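Local atomic coordinates of general negative regulator of transcription subunit 4 (Saccharomyces cerevisiae, PDB entry 5AIE), a protein that acts as the E3 ubiquitin ligase component of the CCR4-NOT complex, which regulates transcription and is the major cytoplasmic mRNA deadenylase. Residues A[19-24]-A[33-38]. Residues are numbered along the deposited sequence; the frame is centred on the assembly and turned at random.
Sequences KNFFPC and FCYNNI. With ZN (zinc ion), chain C; ZN (zinc ion), chain D.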
loop_
_atom_site.group_PDB
_atom_site.type_symbol
_atom_site.label_atom_id
_atom_site.label_comp_id
_atom_site.label_asym_id
_atom_site.label_seq_id
_atom_site.Cartn_x
_atom_site.Cartn_y
_atom_site.Cartn_z
ATOM N N LYS A 19 -14.718 5.157 -23.097
ATOM C CA LYS A 19 -15.855 4.686 -22.308
ATOM C C LYS A 19 -16.435 3.389 -22.863
ATOM O O LYS A 19 -17.060 2.618 -22.135
ATOM C CB LYS A 19 -16.949 5.756 -22.247
ATOM C CG LYS A 19 -16.626 6.932 -21.342
ATOM C CD LYS A 19 -17.801 7.893 -21.249
ATOM C CE LYS A 19 -17.498 9.048 -20.309
ATOM N NZ LYS A 19 -18.627 10.016 -20.225
ATOM N N ASN A 20 -16.229 3.156 -24.155
ATOM C CA ASN A 20 -16.722 1.949 -24.803
ATOM C C ASN A 20 -15.609 0.928 -25.008
ATOM O O ASN A 20 -15.722 0.027 -25.840
ATOM C CB ASN A 20 -17.374 2.291 -26.143
ATOM C CG ASN A 20 -18.423 3.377 -26.018
ATOM O OD1 ASN A 20 -19.578 3.106 -25.688
ATOM N ND2 ASN A 20 -18.024 4.616 -26.280
ATOM N N PHE A 21 -14.533 1.081 -24.243
ATOM C CA PHE A 21 -13.393 0.179 -24.326
ATOM C C PHE A 21 -13.351 -0.750 -23.115
ATOM O O PHE A 21 -13.159 -0.303 -21.984
ATOM C CB PHE A 21 -12.091 0.980 -24.441
ATOM C CG PHE A 21 -10.852 0.130 -24.481
ATOM C CD1 PHE A 21 -10.793 -1.001 -25.278
ATOM C CD2 PHE A 21 -9.738 0.476 -23.733
ATOM C CE1 PHE A 21 -9.652 -1.780 -25.317
ATOM C CE2 PHE A 21 -8.593 -0.297 -23.769
ATOM C CZ PHE A 21 -8.549 -1.427 -24.563
ATOM N N PHE A 22 -13.547 -2.042 -23.361
ATOM C CA PHE A 22 -13.522 -3.044 -22.301
ATOM C C PHE A 22 -12.400 -4.053 -22.521
ATOM O O PHE A 22 -12.630 -5.134 -23.062
ATOM C CB PHE A 22 -14.866 -3.771 -22.214
ATOM C CG PHE A 22 -16.001 -2.899 -21.764
ATOM C CD1 PHE A 22 -16.229 -2.678 -20.416
ATOM C CD2 PHE A 22 -16.843 -2.301 -22.687
ATOM C CE1 PHE A 22 -17.273 -1.877 -19.996
ATOM C CE2 PHE A 22 -17.889 -1.499 -22.274
ATOM C CZ PHE A 22 -18.105 -1.287 -20.927
ATOM N N PRO A 23 -11.178 -3.702 -22.092
ATOM C CA PRO A 23 -9.995 -4.546 -22.295
ATOM C C PRO A 23 -10.047 -5.857 -21.512
ATOM O O PRO A 23 -9.369 -6.817 -21.880
ATOM C CB PRO A 23 -8.849 -3.661 -21.798
ATOM C CG PRO A 23 -9.485 -2.728 -20.829
ATOM C CD PRO A 23 -10.853 -2.458 -21.373
ATOM N N CYS A 24 -10.843 -5.891 -20.449
ATOM C CA CYS A 24 -10.968 -7.083 -19.619
ATOM C C CYS A 24 -12.439 -7.426 -19.397
ATOM O O CYS A 24 -13.259 -6.534 -19.187
ATOM C CB CYS A 24 -10.256 -6.874 -18.279
ATOM S SG CYS A 24 -10.051 -8.366 -17.281
ATOM N N PHE A 33 -4.147 4.939 -22.996
ATOM C CA PHE A 33 -2.730 5.153 -22.729
ATOM C C PHE A 33 -2.263 4.322 -21.536
ATOM O O PHE A 33 -1.171 3.754 -21.561
ATOM C CB PHE A 33 -2.448 6.637 -22.485
ATOM C CG PHE A 33 -2.824 7.524 -23.639
ATOM C CD1 PHE A 33 -2.106 7.481 -24.823
ATOM C CD2 PHE A 33 -3.891 8.402 -23.539
ATOM C CE1 PHE A 33 -2.447 8.294 -25.888
ATOM C CE2 PHE A 33 -4.237 9.218 -24.601
ATOM C CZ PHE A 33 -3.513 9.164 -25.776
ATOM N N CYS A 34 -3.091 4.253 -20.498
ATOM C CA CYS A 34 -2.789 3.426 -19.335
ATOM C C CYS A 34 -2.800 1.949 -19.710
ATOM O O CYS A 34 -2.033 1.153 -19.167
ATOM C CB CYS A 34 -3.788 3.689 -18.205
ATOM S SG CYS A 34 -3.565 5.270 -17.352
ATOM N N TYR A 35 -3.675 1.595 -20.645
ATOM C CA TYR A 35 -3.758 0.232 -21.156
ATOM C C TYR A 35 -2.454 -0.181 -21.830
ATOM O O TYR A 35 -1.838 -1.178 -21.452
ATOM C CB TYR A 35 -4.928 0.105 -22.134
ATOM C CG TYR A 35 -4.969 -1.203 -22.891
ATOM C CD1 TYR A 35 -5.455 -2.359 -22.297
ATOM C CD2 TYR A 35 -4.523 -1.281 -24.204
ATOM C CE1 TYR A 35 -5.493 -3.555 -22.988
ATOM C CE2 TYR A 35 -4.559 -2.471 -24.903
ATOM C CZ TYR A 35 -5.046 -3.605 -24.291
ATOM O OH TYR A 35 -5.081 -4.792 -24.985
ATOM N N ASN A 36 -2.037 0.597 -22.825
ATOM C CA ASN A 36 -0.806 0.320 -23.557
ATOM C C ASN A 36 0.429 0.392 -22.664
ATOM O O ASN A 36 1.401 -0.333 -22.881
ATOM C CB ASN A 36 -0.654 1.291 -24.730
ATOM C CG ASN A 36 -1.721 1.098 -25.790
ATOM O OD1 ASN A 36 -1.720 0.101 -26.514
ATOM N ND2 ASN A 36 -2.633 2.058 -25.893
ATOM N N ASN A 37 0.383 1.267 -21.664
ATOM C CA ASN A 37 1.477 1.403 -20.707
ATOM C C ASN A 37 1.726 0.095 -19.967
ATOM O O ASN A 37 2.867 -0.338 -19.821
ATOM C CB ASN A 37 1.184 2.525 -19.706
ATOM C CG ASN A 37 2.302 2.716 -18.692
ATOM O OD1 ASN A 37 3.446 2.322 -18.924
ATOM N ND2 ASN A 37 1.974 3.331 -17.561
ATOM N N ILE A 38 0.647 -0.534 -19.513
ATOM C CA ILE A 38 0.735 -1.781 -18.765
ATOM C C ILE A 38 1.311 -2.917 -19.605
ATOM O O ILE A 38 2.187 -3.651 -19.149
ATOM C CB ILE A 38 -0.645 -2.212 -18.228
HETATM ZN ZN ZN C . -5.445 6.448 -18.231
HETATM ZN ZN ZN D . -10.017 -7.723 -14.955
#
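In the RING domain, on the part of the fold that spans its two zinc sites, Phe21 and Pro23 of the loop 19-24 pack against Tyr35 of segment 33-38, on helix 32-40. The two aromatic rings make a T-shaped pair: Phe21 points its CE2-CZ edge at one face of Tyr35, with centroids 5.1 Å apart and planes at 87°. Phe21 CZ sits over the middle of the tyrosine ring, while Phe21 CE2 comes 3.8 Å from Tyr35 CG. Both CB atoms already face the opposite segment, and with CG anti to the backbone N (chi1 178° in Phe21, 171° in Tyr35) each ring is carried on in that direction. Pro23 touches both rings: its CD lies over one face of Phe21, and Pro23 CB comes 3.6 Å from Tyr35 CE1, obliquely to the tyrosine ring. In the cross-brace of a RING finger, zinc ligands alternate between two sites along the chain, and each segment brings one. Cys24 SG binds one zinc ion at 2.4 Å with Cys26, Cys48 and Cys51; Cys34 SG binds the other, also at 2.4 Å, in the site that includes Cys7 and Cys10. Tyr55 adds a second edge-to-face partner for Tyr35, whose hydroxyl is hydrogen-bonded to Arg39 NH1.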